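Local structure of fatty acid amide hydrolase (6KVR) at residues 466-471 and 525-530; 359-364 and 505-510. The protein probably hydrolyses monocarboxylic acid amides, among them fatty acid amides, to the carboxylate and ammonia, as a member of the amidase signature family. One frame throughout, in Å; residues are numbered along the deposited sequence.

Overall arrangement
Both interactions lie on the same side of the chain's centre, with their own centres about 12 Å apart, and they border each other through helix 357-372. Ile359, on the helical segment of interaction 2, packs against the loop of interaction 1: its CD1 lies 3.5 Å from Asn470 O and its CG2 3.7 Å from Pro466 CB. A second junction joins the other two segments, where Trp510 CZ2 approaches Asn528 O at 3.8 Å. Interaction 1 is the nearer to the predicted catalytic region, the side chain of Tyr468 being about 9 Å from Gly256, a predicted substrate-binding residue; interaction 2 lies away from the annotated sites.

Interaction 1 of 2, residues 466-471 and 525-530; sequences PTYNNV and QLENEN
A buried polar contact, centred on one carboxylate oxygen, ties the loop that follows strand 462-466 to helix 522-529. Glu527 OE1 is approached from the loop by two neighbouring side chains. The firmer bond comes from Asn469 ND2, 2.9 Å from Glu527 OE1 and nearly straight (N-H...O angle 167°). The acceptor lies almost in the amide plane of Asn469, yet the amide reaches OE1 from well above the carboxylate plane, 51° out of it. Asn469 CG sits between the backbone N and the carbonyl carbon (chi1 48°), turning the amide toward the helix. The Tyr468 and Glu527 side chains run toward each other from opposite directions, ring and carboxylate planes nearly perpendicular; Tyr468 OH is 2.7 Å from Glu527 OE1, a weak hydrogen bond at most, since the same proton has another acceptor within reach. The other carboxylate oxygen, Glu527 OE2, accepts hydrogen bonds from the backbone N-H groups of Tyr479 and Asn480, so the buried acid is held at both oxygens.

In the amidase fold, strand 462-466 belongs to the large mixed sheet, and the loop leaving it brings the Tyr468 side chain to about 9 Å from Gly256, predicted to bind substrate. Beside the carboxylate, a water links the two segments again: it donates to Asn469 O at 2.9 Å, accepts from Asn469 ND2 at 2.8 Å and from Asn528 ND2, and gives Glu527 O a weak bond. The remaining amide oxygens have partners too, Asn469 OD1 bonding Asn480 ND2 and Asn528 OD1 bonding Arg354 NE.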
loop_
_atom_site.group_PDB
_atom_site.type_symbol
_atom_site.label_atom_id
_atom_site.label_comp_id
_atom_site.label_asym_id
_atom_site.label_seq_id
_atom_site.Cartn_x
_atom_site.Cartn_y
_atom_site.Cartn_z
ATOM N N PRO A 466 -23.451 13.351 0.942
ATOM C CA PRO A 466 -23.481 14.069 -0.337
ATOM C C PRO A 466 -22.196 13.842 -1.117
ATOM O O PRO A 466 -21.177 13.416 -0.572
ATOM C CB PRO A 466 -23.618 15.545 0.079
ATOM C CG PRO A 466 -24.047 15.514 1.547
ATOM C CD PRO A 466 -23.411 14.279 2.088
ATOM N N THR A 467 -22.253 14.134 -2.418
ATOM C CA THR A 467 -21.067 14.100 -3.267
ATOM C C THR A 467 -20.414 15.457 -3.399
ATOM O O THR A 467 -19.220 15.531 -3.719
ATOM C CB THR A 467 -21.411 13.587 -4.668
ATOM O OG1 THR A 467 -22.182 12.386 -4.549
ATOM C CG2 THR A 467 -20.130 13.247 -5.446
ATOM N N TYR A 468 -21.167 16.517 -3.130
ATOM C CA TYR A 468 -20.805 17.901 -3.399
ATOM C C TYR A 468 -21.878 18.726 -2.688
ATOM O O TYR A 468 -22.949 18.206 -2.381
ATOM C CB TYR A 468 -20.736 18.155 -4.920
ATOM C CG TYR A 468 -20.525 19.599 -5.353
ATOM C CD1 TYR A 468 -19.471 20.333 -4.853
ATOM C CD2 TYR A 468 -21.391 20.225 -6.257
ATOM C CE1 TYR A 468 -19.277 21.649 -5.219
ATOM C CE2 TYR A 468 -21.200 21.553 -6.641
ATOM C CZ TYR A 468 -20.123 22.254 -6.111
ATOM O OH TYR A 468 -19.879 23.575 -6.444
ATOM N N ASN A 469 -21.581 19.990 -2.379
ATOM C CA ASN A 469 -22.562 20.807 -1.660
ATOM C C ASN A 469 -23.645 21.364 -2.571
ATOM O O ASN A 469 -24.346 22.316 -2.211
ATOM C CB ASN A 469 -21.862 21.961 -0.937
ATOM C CG ASN A 469 -20.894 22.698 -1.850
ATOM O OD1 ASN A 469 -19.689 22.461 -1.813
ATOM N ND2 ASN A 469 -21.430 23.545 -2.718
ATOM N N ASN A 470 -23.778 20.811 -3.768
ATOM C CA ASN A 470 -24.763 21.264 -4.735
ATOM C C ASN A 470 -24.895 20.160 -5.773
ATOM O O ASN A 470 -24.160 19.166 -5.743
ATOM C CB ASN A 470 -24.345 22.611 -5.347
ATOM C CG ASN A 470 -25.455 23.265 -6.157
ATOM O OD1 ASN A 470 -26.638 22.979 -5.972
ATOM N ND2 ASN A 470 -25.070 24.135 -7.075
ATOM N N VAL A 471 -25.847 20.329 -6.682
ATOM C CA VAL A 471 -25.875 19.540 -7.910
ATOM C C VAL A 471 -24.752 20.089 -8.780
ATOM O O VAL A 471 -23.982 20.937 -8.321
ATOM C CB VAL A 471 -27.242 19.635 -8.615
ATOM C CG1 VAL A 471 -28.302 18.915 -7.798
ATOM C CG2 VAL A 471 -27.631 21.070 -8.772
ATOM N N GLN A 525 -19.259 30.466 2.067
ATOM C CA GLN A 525 -20.067 31.554 1.525
ATOM C C GLN A 525 -19.960 31.602 0.007
ATOM O O GLN A 525 -20.969 31.741 -0.698
ATOM C CB GLN A 525 -19.631 32.890 2.128
ATOM C CG GLN A 525 -20.557 34.026 1.741
ATOM C CD GLN A 525 -20.038 35.384 2.146
ATOM O OE1 GLN A 525 -19.264 35.506 3.079
ATOM N NE2 GLN A 525 -20.460 36.412 1.430
ATOM N N LEU A 526 -18.731 31.512 -0.508
ATOM C CA LEU A 526 -18.524 31.434 -1.949
ATOM C C LEU A 526 -19.426 30.369 -2.581
ATOM O O LEU A 526 -20.186 30.650 -3.519
ATOM C CB LEU A 526 -17.048 31.147 -2.224
ATOM C CG LEU A 526 -16.584 30.929 -3.662
ATOM C CD1 LEU A 526 -17.057 32.050 -4.595
ATOM C CD2 LEU A 526 -15.065 30.804 -3.679
ATOM N N GLU A 527 -19.393 29.154 -2.037
ATOM C CA GLU A 527 -20.167 28.058 -2.616
ATOM C C GLU A 527 -21.673 28.286 -2.466
ATOM O O GLU A 527 -22.426 28.132 -3.433
ATOM C CB GLU A 527 -19.758 26.735 -1.964
ATOM C CG GLU A 527 -18.417 26.194 -2.440
ATOM C CD GLU A 527 -18.497 25.473 -3.801
ATOM O OE1 GLU A 527 -19.620 25.220 -4.314
ATOM O OE2 GLU A 527 -17.423 25.147 -4.355
ATOM N N ASN A 528 -22.138 28.621 -1.252
ATOM C CA ASN A 528 -23.580 28.706 -1.016
ATOM C C ASN A 528 -24.214 29.886 -1.749
ATOM O O ASN A 528 -25.371 29.795 -2.179
ATOM C CB ASN A 528 -23.888 28.829 0.476
ATOM C CG ASN A 528 -23.845 27.493 1.224
ATOM O OD1 ASN A 528 -24.083 27.456 2.429
ATOM N ND2 ASN A 528 -23.517 26.404 0.523
ATOM N N GLU A 529 -23.494 31.002 -1.900
ATOM C CA GLU A 529 -24.116 32.146 -2.562
ATOM C C GLU A 529 -24.226 31.953 -4.070
ATOM O O GLU A 529 -24.917 32.733 -4.725
ATOM C CB GLU A 529 -23.361 33.434 -2.208
ATOM C CG GLU A 529 -23.760 33.969 -0.817
ATOM C CD GLU A 529 -23.042 35.253 -0.387
ATOM O OE1 GLU A 529 -22.050 35.683 -1.038
ATOM O OE2 GLU A 529 -23.479 35.833 0.638
ATOM N N ASN A 530 -23.616 30.905 -4.627
ATOM C CA ASN A 530 -23.819 30.570 -6.032
ATOM C C ASN A 530 -25.116 29.811 -6.287
ATOM O O ASN A 530 -25.527 29.697 -7.444
ATOM C CB ASN A 530 -22.658 29.724 -6.550
ATOM C CG ASN A 530 -21.455 30.557 -6.889
ATOM O OD1 ASN A 530 -21.568 31.762 -7.052
ATOM N ND2 ASN A 530 -20.294 29.933 -6.960
HETATM O O HOH W 1 -23.706 25.184 -2.359
#

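Interaction 2 of 2, residues 359-364 and 505-510; sequences IRRALN and PTKDKW
A side-on, two-pronged salt bridge between Arg361 and Asp508 joins helix 357-372 to the loop between strand 501-502 and helix 512-515. Arg361 NE donates to Asp508 OD1 at 2.7 Å, with an N-H...O angle of 174°. Alongside it, Arg361 NH2 meets the syn lone pair of Asp508 OD2 at 2.6 Å, nearly as straight. The guanidinium and carboxylate are only 16° from coplanar, so each nitrogen faces its own oxygen and the pair resists rotation of either group. An extended start, with Arg361 CG anti to the backbone N (chi1 176°), carries the chain out from the helix before a bend at chi3 brings the NE edge round to the acid.

Lys507 lies across the same arginine at about a right angle: its CD rests over one guanidinium face, offset toward the rim, 3.6 Å from Arg361 NE. This is aliphatic packing on a flat cation; the like-charged Lys507 NZ stays 4.7 Å from Arg361 NH1. Further bonds fix the pair, since Arg361 NH2 also donates to Phe502 O and Asp508 OD2 accepts a hydrogen bond from Asp504 N. The Asp504 carboxylate forms a weak, long ion pair with Lys507 NZ, which would partly offset the nearby positive charges.

One residue earlier, Arg360 reaches the loop through a water, 3.1 Å from Arg360 NH2 and 2.8 Å from Lys509 O, while its NH2 also forms a salt bridge with Asp514. The backbone bends tightly at Asp508, the central residue of an inverse gamma turn. The whole is a side-on bidentate arginine-carboxylate pair, pinning a connecting loop to a helix beside the central mixed sheet of the amidase fold, away from the annotated sites.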
loop_
_atom_site.group_PDB
_atom_site.type_symbol
_atom_site.label_atom_id
_atom_site.label_comp_id
_atom_site.label_asym_id
_atom_site.label_seq_id
_atom_site.Cartn_x
_atom_site.Cartn_y
_atom_site.Cartn_z
ATOM N N ILE A 359 -29.747 18.822 -2.691
ATOM C CA ILE A 359 -28.991 17.750 -2.036
ATOM C C ILE A 359 -29.620 17.396 -0.694
ATOM O O ILE A 359 -29.751 16.213 -0.343
ATOM C CB ILE A 359 -27.507 18.140 -1.857
ATOM C CG1 ILE A 359 -26.898 18.681 -3.162
ATOM C CG2 ILE A 359 -26.710 16.940 -1.390
ATOM C CD1 ILE A 359 -26.945 17.699 -4.322
ATOM N N ARG A 360 -29.996 18.407 0.087
ATOM C CA ARG A 360 -30.653 18.141 1.357
ATOM C C ARG A 360 -31.921 17.321 1.148
ATOM O O ARG A 360 -32.143 16.317 1.839
ATOM C CB ARG A 360 -30.964 19.451 2.074
ATOM C CG ARG A 360 -31.660 19.258 3.436
ATOM C CD ARG A 360 -31.825 20.582 4.170
ATOM N NE ARG A 360 -32.548 21.543 3.348
ATOM C CZ ARG A 360 -32.591 22.842 3.596
ATOM N NH1 ARG A 360 -31.962 23.362 4.636
ATOM N NH2 ARG A 360 -33.290 23.636 2.786
ATOM N N ARG A 361 -32.747 17.711 0.172
ATOM C CA ARG A 361 -34.009 17.010 -0.054
ATOM C C ARG A 361 -33.765 15.568 -0.483
ATOM O O ARG A 361 -34.353 14.635 0.079
ATOM C CB ARG A 361 -34.854 17.745 -1.097
ATOM C CG ARG A 361 -36.152 17.025 -1.453
ATOM C CD ARG A 361 -37.108 17.866 -2.303
ATOM N NE ARG A 361 -36.527 18.261 -3.576
ATOM C CZ ARG A 361 -36.571 17.535 -4.685
ATOM N NH1 ARG A 361 -37.185 16.365 -4.722
ATOM N NH2 ARG A 361 -35.973 17.992 -5.785
ATOM N N ALA A 362 -32.885 15.363 -1.471
ATOM C CA ALA A 362 -32.645 14.009 -1.966
ATOM C C ALA A 362 -32.043 13.111 -0.884
ATOM O O ALA A 362 -32.433 11.944 -0.745
ATOM C CB ALA A 362 -31.746 14.056 -3.199
ATOM N N LEU A 363 -31.084 13.630 -0.117
ATOM C CA LEU A 363 -30.549 12.864 1.001
ATOM C C LEU A 363 -31.664 12.474 1.971
ATOM O O LEU A 363 -31.803 11.303 2.349
ATOM C CB LEU A 363 -29.462 13.677 1.699
ATOM C CG LEU A 363 -28.716 12.958 2.821
ATOM C CD1 LEU A 363 -28.283 11.564 2.369
ATOM C CD2 LEU A 363 -27.519 13.797 3.265
ATOM N N ASN A 364 -32.500 13.443 2.352
ATOM C CA ASN A 364 -33.587 13.161 3.286
ATOM C C ASN A 364 -34.565 12.129 2.725
ATOM O O ASN A 364 -35.046 11.255 3.461
ATOM C CB ASN A 364 -34.324 14.452 3.636
ATOM C CG ASN A 364 -35.322 14.252 4.737
ATOM O OD1 ASN A 364 -34.956 13.921 5.861
ATOM N ND2 ASN A 364 -36.596 14.424 4.421
ATOM N N PRO A 505 -36.984 23.378 -9.616
ATOM C CA PRO A 505 -36.884 24.807 -9.286
ATOM C C PRO A 505 -38.077 25.332 -8.499
ATOM O O PRO A 505 -37.926 26.313 -7.760
ATOM C CB PRO A 505 -36.751 25.484 -10.657
ATOM C CG PRO A 505 -37.271 24.495 -11.648
ATOM C CD PRO A 505 -36.997 23.132 -11.069
ATOM N N THR A 506 -39.242 24.689 -8.579
ATOM C CA THR A 506 -40.373 25.180 -7.803
ATOM C C THR A 506 -40.312 24.772 -6.339
ATOM O O THR A 506 -41.116 25.267 -5.544
ATOM C CB THR A 506 -41.704 24.700 -8.394
ATOM O OG1 THR A 506 -42.020 23.404 -7.873
ATOM C CG2 THR A 506 -41.644 24.646 -9.929
ATOM N N LYS A 507 -39.391 23.896 -5.951
ATOM C CA LYS A 507 -39.340 23.452 -4.566
ATOM C C LYS A 507 -37.950 23.422 -3.943
ATOM O O LYS A 507 -37.862 23.418 -2.708
ATOM C CB LYS A 507 -39.980 22.063 -4.427
ATOM C CG LYS A 507 -39.026 20.901 -4.381
ATOM C CD LYS A 507 -39.801 19.582 -4.257
ATOM C CE LYS A 507 -40.883 19.473 -5.320
ATOM N NZ LYS A 507 -41.514 18.120 -5.321
ATOM N N ASP A 508 -36.868 23.438 -4.723
ATOM C CA ASP A 508 -35.518 23.415 -4.152
ATOM C C ASP A 508 -34.992 24.845 -3.990
ATOM O O ASP A 508 -34.096 25.297 -4.697
ATOM C CB ASP A 508 -34.591 22.569 -5.022
ATOM C CG ASP A 508 -34.930 21.076 -4.970
ATOM O OD1 ASP A 508 -35.234 20.587 -3.863
ATOM O OD2 ASP A 508 -34.896 20.389 -6.023
ATOM N N LYS A 509 -35.554 25.563 -3.018
ATOM C CA LYS A 509 -35.097 26.915 -2.727
ATOM C C LYS A 509 -34.811 27.049 -1.242
ATOM O O LYS A 509 -35.242 26.229 -0.425
ATOM C CB LYS A 509 -36.103 27.995 -3.174
ATOM C CG LYS A 509 -37.546 27.756 -2.803
ATOM C CD LYS A 509 -38.478 28.459 -3.782
ATOM C CE LYS A 509 -39.803 28.849 -3.125
ATOM N NZ LYS A 509 -40.319 27.840 -2.142
ATOM N N TRP A 510 -34.029 28.073 -0.909
ATOM C CA TRP A 510 -33.666 28.302 0.479
ATOM C C TRP A 510 -34.921 28.634 1.277
ATOM O O TRP A 510 -35.830 29.294 0.776
ATOM C CB TRP A 510 -32.654 29.450 0.583
ATOM C CG TRP A 510 -31.284 29.215 -0.053
ATOM C CD1 TRP A 510 -30.763 29.868 -1.137
ATOM C CD2 TRP A 510 -30.258 28.294 0.385
ATOM N NE1 TRP A 510 -29.482 29.413 -1.401
ATOM C CE2 TRP A 510 -29.160 28.437 -0.493
ATOM C CE3 TRP A 510 -30.167 27.358 1.428
ATOM C CZ2 TRP A 510 -27.984 27.689 -0.353
ATOM C CZ3 TRP A 510 -28.986 26.605 1.560
ATOM C CH2 TRP A 510 -27.919 26.780 0.676
HETATM O O HOH W 2 -35.683 23.775 0.747
#